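Maltose operon transcriptional repressor (PDB 3HCW) probably represses transcription of the maltose operon and probably senses a small effector through its periplasmic-binding-protein-like core, as LacI/GalR-type repressors do. Local coordinates at residues Tyr8-Val13 against Val69-Leu74; Phe94-Lys99 against Phe108-Asn113; Ala225-Ser230 against Thr241-Lys246. All blocks are in the same frame, centred on the assembly; numbering follows the deposited sequence. Where two conformers were deposited one is given.

Contact 1: residues Tyr8-Val13 against Val69-Leu74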
# COMPACT_ATOMS: atom_id res chain seq x y z
N TYR A 8 28.79 5.64 -5.38
CA TYR A 8 27.87 6.30 -4.42
C TYR A 8 26.43 5.79 -4.53
O TYR A 8 25.48 6.57 -4.49
CB TYR A 8 27.89 7.85 -4.50
CG TYR A 8 29.25 8.50 -4.33
CD1 TYR A 8 30.27 7.88 -3.60
CD2 TYR A 8 29.50 9.75 -4.87
CE1 TYR A 8 31.52 8.48 -3.45
CE2 TYR A 8 30.75 10.37 -4.73
CZ TYR A 8 31.74 9.73 -4.02
OH TYR A 8 32.97 10.33 -3.87
N LYS A 9 26.31 4.47 -4.69
CA LYS A 9 25.01 3.81 -4.81
C LYS A 9 24.91 2.58 -3.91
O LYS A 9 25.89 1.86 -3.71
CB LYS A 9 24.74 3.42 -6.27
CG LYS A 9 23.80 4.37 -7.00
CD LYS A 9 23.28 3.72 -8.27
CE LYS A 9 22.01 4.39 -8.76
NZ LYS A 9 21.29 3.52 -9.73
N ILE A 10 23.71 2.36 -3.36
CA ILE A 10 23.46 1.20 -2.50
C ILE A 10 22.43 0.28 -3.15
O ILE A 10 21.34 0.72 -3.50
CB ILE A 10 22.94 1.61 -1.08
CG1 ILE A 10 23.71 2.81 -0.51
CG2 ILE A 10 22.92 0.39 -0.13
CD1 ILE A 10 25.16 2.53 -0.15
N GLY A 11 22.78 -0.99 -3.33
CA GLY A 11 21.83 -1.99 -3.83
C GLY A 11 20.95 -2.53 -2.71
O GLY A 11 21.45 -2.97 -1.68
N LEU A 12 19.65 -2.48 -2.91
CA LEU A 12 18.69 -2.97 -1.92
C LEU A 12 18.03 -4.27 -2.40
O LEU A 12 17.16 -4.24 -3.28
CB LEU A 12 17.65 -1.90 -1.62
CG LEU A 12 18.17 -0.46 -1.49
CD1 LEU A 12 17.03 0.51 -1.34
CD2 LEU A 12 19.17 -0.27 -0.34
N VAL A 13 18.43 -5.41 -1.83
CA VAL A 13 17.86 -6.72 -2.22
C VAL A 13 16.51 -7.06 -1.56
O VAL A 13 16.42 -7.25 -0.35
CB VAL A 13 18.86 -7.88 -1.98
CG1 VAL A 13 18.34 -9.16 -2.64
CG2 VAL A 13 20.23 -7.53 -2.53
N VAL A 69 27.21 -0.90 -7.69
CA VAL A 69 26.95 -0.31 -6.37
C VAL A 69 28.16 -0.46 -5.45
O VAL A 69 29.09 -1.22 -5.75
CB VAL A 69 25.66 -0.87 -5.67
CG1 VAL A 69 24.40 -0.36 -6.36
CG2 VAL A 69 25.67 -2.38 -5.60
N ASP A 70 28.14 0.28 -4.35
CA ASP A 70 29.23 0.25 -3.37
C ASP A 70 28.94 -0.78 -2.28
O ASP A 70 29.85 -1.38 -1.72
CB ASP A 70 29.45 1.64 -2.75
CG ASP A 70 29.89 2.68 -3.79
OD1 ASP A 70 29.97 3.88 -3.44
OD2 ASP A 70 30.16 2.30 -4.95
N ALA A 71 27.65 -0.99 -2.00
CA ALA A 71 27.23 -1.87 -0.92
C ALA A 71 25.78 -2.31 -1.06
O ALA A 71 25.04 -1.82 -1.93
CB ALA A 71 27.45 -1.20 0.42
N PHE A 72 25.37 -3.22 -0.18
CA PHE A 72 24.04 -3.80 -0.23
C PHE A 72 23.34 -3.74 1.11
O PHE A 72 23.97 -3.65 2.15
CB PHE A 72 24.13 -5.25 -0.68
CG PHE A 72 24.32 -5.42 -2.14
CD1 PHE A 72 23.22 -5.48 -2.99
CD2 PHE A 72 25.60 -5.50 -2.69
CE1 PHE A 72 23.38 -5.64 -4.36
CE2 PHE A 72 25.77 -5.67 -4.06
CZ PHE A 72 24.65 -5.74 -4.90
N ILE A 73 22.02 -3.79 1.06
CA ILE A 73 21.22 -3.98 2.26
C ILE A 73 20.25 -5.11 1.90
O ILE A 73 19.40 -4.91 1.03
CB ILE A 73 20.44 -2.70 2.66
CG1 ILE A 73 21.40 -1.54 2.99
CG2 ILE A 73 19.52 -2.97 3.84
CD1 ILE A 73 20.69 -0.26 3.41
N LEU A 74 20.43 -6.28 2.51
CA LEU A 74 19.48 -7.39 2.34
C LEU A 74 18.24 -7.12 3.18
O LEU A 74 18.34 -6.99 4.40
CB LEU A 74 20.08 -8.73 2.77
CG LEU A 74 21.36 -9.23 2.12
CD1 LEU A 74 21.69 -10.61 2.62
CD2 LEU A 74 21.21 -9.27 0.63

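Contact 2: residues Phe94-Lys99 against Phe108-Asn113. With GOL (glycerol), chain C.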
# COMPACT_ATOMS: atom_id res chain seq x y z
N PHE A 94 27.87 -5.23 3.37
CA PHE A 94 26.41 -5.27 3.46
C PHE A 94 25.81 -5.12 4.86
O PHE A 94 26.49 -5.26 5.87
CB PHE A 94 25.81 -6.49 2.73
CG PHE A 94 26.16 -7.82 3.33
CD1 PHE A 94 27.31 -8.49 2.94
CD2 PHE A 94 25.31 -8.43 4.23
CE1 PHE A 94 27.64 -9.73 3.46
CE2 PHE A 94 25.62 -9.68 4.77
CZ PHE A 94 26.79 -10.33 4.38
N ILE A 95 24.52 -4.81 4.87
CA ILE A 95 23.68 -4.84 6.07
C ILE A 95 22.59 -5.88 5.82
O ILE A 95 22.25 -6.15 4.67
CB ILE A 95 23.08 -3.41 6.38
CG1 ILE A 95 23.76 -2.80 7.59
CG2 ILE A 95 21.62 -3.46 6.72
CD1 ILE A 95 25.20 -2.54 7.41
N VAL A 96 22.09 -6.48 6.89
CA VAL A 96 20.92 -7.35 6.79
C VAL A 96 19.82 -6.78 7.65
O VAL A 96 20.03 -6.46 8.82
CB VAL A 96 21.23 -8.80 7.22
CG1 VAL A 96 19.99 -9.68 7.07
CG2 VAL A 96 22.38 -9.37 6.40
N ILE A 97 18.64 -6.61 7.08
CA ILE A 97 17.48 -6.35 7.89
C ILE A 97 16.85 -7.69 8.26
O ILE A 97 16.26 -8.38 7.41
CB ILE A 97 16.49 -5.39 7.21
CG1 ILE A 97 17.21 -4.08 6.88
CG2 ILE A 97 15.30 -5.14 8.12
CD1 ILE A 97 16.30 -2.99 6.38
N GLY A 98 17.01 -8.06 9.54
CA GLY A 98 16.50 -9.31 10.09
C GLY A 98 17.40 -9.86 11.18
O GLY A 98 18.25 -9.15 11.72
N LYS A 99 17.21 -11.14 11.50
CA LYS A 99 17.91 -11.79 12.62
C LYS A 99 19.19 -12.55 12.22
O LYS A 99 19.16 -13.35 11.28
CB LYS A 99 16.97 -12.78 13.32
CG LYS A 99 17.27 -12.97 14.82
CD LYS A 99 17.10 -14.42 15.26
CE LYS A 99 16.05 -15.15 14.46
NZ LYS A 99 15.73 -16.45 15.11
N PHE A 108 28.76 -9.26 10.48
CA PHE A 108 27.87 -8.43 9.67
C PHE A 108 26.75 -7.79 10.48
O PHE A 108 26.02 -8.48 11.19
CB PHE A 108 27.32 -9.24 8.50
CG PHE A 108 28.40 -9.89 7.68
CD1 PHE A 108 29.19 -9.13 6.82
CD2 PHE A 108 28.66 -11.26 7.81
CE1 PHE A 108 30.22 -9.72 6.08
CE2 PHE A 108 29.68 -11.86 7.07
CZ PHE A 108 30.46 -11.10 6.21
N THR A 109 26.63 -6.47 10.38
CA THR A 109 25.60 -5.72 11.09
C THR A 109 24.19 -6.14 10.66
O THR A 109 23.89 -6.21 9.47
CB THR A 109 25.78 -4.20 10.91
OG1 THR A 109 27.00 -3.81 11.54
CG2 THR A 109 24.64 -3.41 11.56
N HIS A 110 23.36 -6.46 11.66
CA HIS A 110 21.95 -6.76 11.45
C HIS A 110 21.08 -5.70 12.13
O HIS A 110 21.42 -5.18 13.20
CB HIS A 110 21.61 -8.13 12.02
CG HIS A 110 22.08 -9.27 11.17
ND1 HIS A 110 21.20 -10.14 10.54
CD2 HIS A 110 23.32 -9.71 10.86
CE1 HIS A 110 21.89 -11.05 9.88
NE2 HIS A 110 23.17 -10.82 10.06
N ILE A 111 19.96 -5.39 11.49
CA ILE A 111 18.97 -4.47 12.05
C ILE A 111 17.64 -5.21 12.10
O ILE A 111 17.13 -5.66 11.08
CB ILE A 111 18.88 -3.14 11.22
CG1 ILE A 111 20.14 -2.28 11.43
CG2 ILE A 111 17.70 -2.31 11.65
CD1 ILE A 111 21.16 -2.43 10.37
N ASP A 112 17.08 -5.36 13.29
CA ASP A 112 15.86 -6.13 13.46
C ASP A 112 14.92 -5.48 14.49
O ASP A 112 15.32 -4.53 15.18
CB ASP A 112 16.23 -7.55 13.90
CG ASP A 112 15.23 -8.61 13.46
OD1 ASP A 112 14.27 -8.30 12.73
OD2 ASP A 112 15.40 -9.78 13.86
N ASN A 113 13.68 -5.97 14.54
CA ASN A 113 12.84 -5.82 15.73
C ASN A 113 13.11 -7.05 16.59
O ASN A 113 13.69 -8.04 16.10
CB ASN A 113 11.36 -5.83 15.37
CG ASN A 113 10.96 -4.73 14.42
OD1 ASN A 113 10.55 -4.99 13.29
ND2 ASN A 113 11.06 -3.49 14.88
C1 GOL C . 10.41 -7.66 10.45
O1 GOL C . 10.46 -7.34 11.82
C2 GOL C . 11.84 -7.66 9.92
O2 GOL C . 12.64 -7.07 10.91
C3 GOL C . 12.38 -9.07 9.65
O3 GOL C . 13.22 -9.07 8.50

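Contact 3: residues Ala225-Ser230 against Thr241-Lys246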
# COMPACT_ATOMS: atom_id res chain seq x y z
N ALA A 225 -5.95 -9.90 15.47
CA ALA A 225 -4.80 -9.04 15.60
C ALA A 225 -3.70 -9.50 14.64
O ALA A 225 -3.72 -10.64 14.16
CB ALA A 225 -4.29 -9.04 17.04
N THR A 226 -2.74 -8.62 14.36
CA THR A 226 -1.65 -8.91 13.43
C THR A 226 -0.39 -8.08 13.70
O THR A 226 -0.29 -7.42 14.73
CB THR A 226 -2.11 -8.74 11.96
OG1 THR A 226 -1.06 -9.16 11.07
CG2 THR A 226 -2.52 -7.31 11.67
N PHE A 227 0.57 -8.14 12.77
CA PHE A 227 1.81 -7.38 12.85
C PHE A 227 1.94 -6.39 11.70
O PHE A 227 1.32 -6.59 10.65
CB PHE A 227 3.03 -8.31 12.85
CG PHE A 227 3.06 -9.27 13.99
CD1 PHE A 227 3.85 -9.01 15.11
CD2 PHE A 227 2.32 -10.45 13.94
CE1 PHE A 227 3.89 -9.92 16.16
CE2 PHE A 227 2.36 -11.36 14.97
CZ PHE A 227 3.13 -11.10 16.07
N ASN A 228 2.82 -5.46 11.86
CA ASN A 228 2.79 -4.29 11.09
C ASN A 228 1.85 -3.25 10.80
O ASN A 228 1.37 -3.12 9.73
CB ASN A 228 4.00 -4.12 10.21
CG ASN A 228 3.79 -4.69 8.89
OD1 ASN A 228 3.87 -4.01 7.87
ND2 ASN A 228 3.52 -5.97 8.89
N ASP A 229 1.63 -2.47 11.82
CA ASP A 229 0.63 -1.41 11.77
C ASP A 229 0.92 -0.42 10.66
O ASP A 229 2.04 0.04 10.50
CB ASP A 229 0.58 -0.65 13.10
CG ASP A 229 -0.60 0.30 13.18
OD1 ASP A 229 -1.70 -0.07 12.71
OD2 ASP A 229 -0.45 1.42 13.71
N SER A 230 -0.11 -0.13 9.87
CA SER A 230 -0.10 0.95 8.92
C SER A 230 -1.52 1.50 8.86
O SER A 230 -2.38 1.10 9.65
CB SER A 230 0.32 0.44 7.53
OG SER A 230 -0.70 -0.39 6.98
N THR A 241 -6.15 -4.39 15.95
CA THR A 241 -5.10 -4.38 16.95
C THR A 241 -3.86 -4.96 16.30
O THR A 241 -3.91 -6.01 15.63
CB THR A 241 -5.53 -5.16 18.17
OG1 THR A 241 -6.60 -4.46 18.82
CG2 THR A 241 -4.40 -5.34 19.15
N CYS A 242 -2.74 -4.25 16.47
CA CYS A 242 -1.50 -4.68 15.86
C CYS A 242 -0.26 -4.11 16.51
O CYS A 242 -0.31 -3.15 17.29
CB CYS A 242 -1.47 -4.41 14.35
SG CYS A 242 -2.23 -2.89 13.84
N ILE A 243 0.84 -4.78 16.22
CA ILE A 243 2.15 -4.38 16.67
C ILE A 243 2.77 -3.49 15.60
O ILE A 243 2.96 -3.92 14.45
CB ILE A 243 3.06 -5.61 16.90
CG1 ILE A 243 2.46 -6.56 17.95
CG2 ILE A 243 4.45 -5.17 17.29
CD1 ILE A 243 2.44 -5.99 19.39
N ASP A 244 3.06 -2.25 15.97
CA ASP A 244 3.80 -1.32 15.11
C ASP A 244 5.30 -1.67 15.14
O ASP A 244 5.93 -1.58 16.18
CB ASP A 244 3.54 0.11 15.60
CG ASP A 244 4.21 1.16 14.74
OD1 ASP A 244 4.79 0.83 13.68
OD2 ASP A 244 4.13 2.35 15.13
N ILE A 245 5.87 -2.06 14.01
CA ILE A 245 7.26 -2.54 14.01
C ILE A 245 8.25 -1.52 13.45
O ILE A 245 9.40 -1.85 13.13
CB ILE A 245 7.40 -3.93 13.33
CG1 ILE A 245 7.11 -3.85 11.83
CG2 ILE A 245 6.50 -4.95 14.01
CD1 ILE A 245 7.40 -5.13 11.08
N LYS A 246 7.78 -0.27 13.37
CA LYS A 246 8.56 0.91 12.96
C LYS A 246 9.43 0.69 11.70
O LYS A 246 10.66 0.79 11.77
CB LYS A 246 9.44 1.39 14.13
CG LYS A 246 8.79 1.32 15.51
CD LYS A 246 7.82 2.47 15.75
CE LYS A 246 7.05 2.25 17.04
NZ LYS A 246 5.82 3.10 17.11
O HOH W 1 4.53 -1.26 11.70

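Contact 1: residues Tyr8-Val13 against Val69-Leu74
Val13 and Leu74 run alongside each other in the same direction, with Val13 CG2 3.7 Å from Leu74 CD2. The same methyl meets Phe72 obliquely, 3.7 Å from its CD1. That position beside the backbone N follows from chi1 of Val13 (-169°), which leaves CG1 anti to the N. The Phe72 ring then extends over Gly11, its CE1 4.0 Å from Gly11 CA, filling room that any side chain at Gly11 would need. On the face carrying Ile10 and Leu12, Ile73 is touched by two neighbours differently: Ile10 CG2 approaches its CG1 crosswise at 4.0 Å, whereas Leu12 runs beside it, CD2 to CD1.

The backbone evidence is that of a parallel pair. Gly11 is gripped through both its own N and its own O, the N donating to Ala71 O at 2.8 Å and the O accepting from Ile73 N at 2.9 Å. Toward the start of the pair, Asp70 N reaches Lys9 O at 2.8 Å in an almost straight bond (173° at the hydrogen). The Asp70 carboxylate takes a bond from Thr7 N on OD2 and a weak one from Tyr8 N on OD1 (2.9 Å), so it ties down the entry to strand 9-13.

Helix 53-65 covers Val13 and Phe72, and helix 247-263 covers Ile10 and Ile73. Main-chain bonds thus set the parallel register, while apolar side chains on both faces suit the sheet to burial between helices.

Contact 2: residues Phe94-Lys99 against Phe108-Asn113
The imidazole of His110 is held in an unusual way, with a valine over one face and a hydrogen bond at each nitrogen. Val96 CB stands 3.7 Å from the ring centroid and 21° off the normal, a CH-pi contact between side chains that lie side by side. At the ring edge, ND1 gives a weak bond of 3.3 Å to Gly98 O, while NE2 is bonded to Asp105 OD2, which, with the weak ND1 bond, would limit the rotation of the ring.

Two aromatic rings close the start of the contact. Phe94 and Phe108 form an offset stack, centroids 4.5 Å apart and planes 17° from parallel, with Phe94 CZ 3.6 Å from Phe108 CD1. Phe94 attains this with its CG between the backbone N and the carbonyl carbon (chi1 66°). Elsewhere, the side chains of Ile95 and Ile111 cross, CG2 to CD1 at 3.8 Å. Val96 N and O bond to Thr109 O and Ile111 N, the latter at 2.9 Å, and Gly98 N closes the series on Ile111 O. Beyond it Asp112 OD1 accepts from O2 of a glycerol, probably from the crystallisation liquor, at 2.7 Å, and Asn113 OD1 takes its O1 at 2.8 Å.

Strand 94-97 is flanked by strand 71-74, and strand 110-113 by strand 272-280. Helix 82-89 packs on both phenylalanines, and helix 247-263 covers Ile95 and Ile97.

Contact 3: residues Ala225-Ser230 against Thr241-Lys246
The Phe227 ring is met obliquely by Ile243, whose CB lies 3.9 Å from Phe227 CD1; the two side chains run side by side in the same direction, and helix 115-129 packs on both, through Ser119 on the ring and Ala118 and Leu122 on Ile243. Another flat group, the Asp244 carboxylate, is approached over one face by both nitrogens of Lys246: the backbone N reaches OD1 at 3.2 Å from 52° out of the plane, making an Asx turn, and NZ forms a salt bridge to OD2 at 2.7 Å. With CG anti to the backbone N (chi1 -177°), the carboxylate is turned toward this turn. Its OD2 also pairs with Lys280.

A water joins the two segments at this end, donating to Asp244 OD1 (2.9 Å) and to Asp229 O while accepting from Ile245 N (2.8 Å). Asp229 and Asp244 approach by their CB atoms, 3.9 Å apart. Their like charges are probably balanced by Arg282, salt-bridged to Asp229 OD1, which is also hydrogen-bonded to Thr233, as well as by the lysines on Asp244.

Between the strands, Thr226 N donates to Thr241 O at 3.1 Å, and Thr226 O accepts from Ile243 N. Where strand 222-227 has ended, Asp229 N still bonds to Ile243 O at 3.3 Å, but from 46° above the carbonyl plane, and Ser230 then caps helix 231-234.

The loop after the first strand holds Asn228, whose contact with a bound glycerol is tentative. Such a parallel pair, joined by a short helix, is a beta-alpha-beta unit of the periplasmic-binding-protein-like fold.

Contacts 1 and 2 are consecutive parts of one parallel sheet region, their centres 14 Å apart. Strand 71-74 meets strand 94-97 directly: Leu74 O lies 2.7 Å from Ile97 N, and Leu74 N 2.8 Å from Ile95 O, both probable hydrogen bonds. Contact 3 belongs to the other half of the molecule. Its centre is 20 Å from that of contact 2 and 28 Å from that of contact 1, whose nearest atoms are about 12 Å away. Contacts 2 and 3 do join, through Asn113 ND2 and Ile245 O at 2.9 Å. Asn113 also holds a glycerol, probably from the crystallisation liquor, consistent with, though not proof of, an effector pocket between the halves.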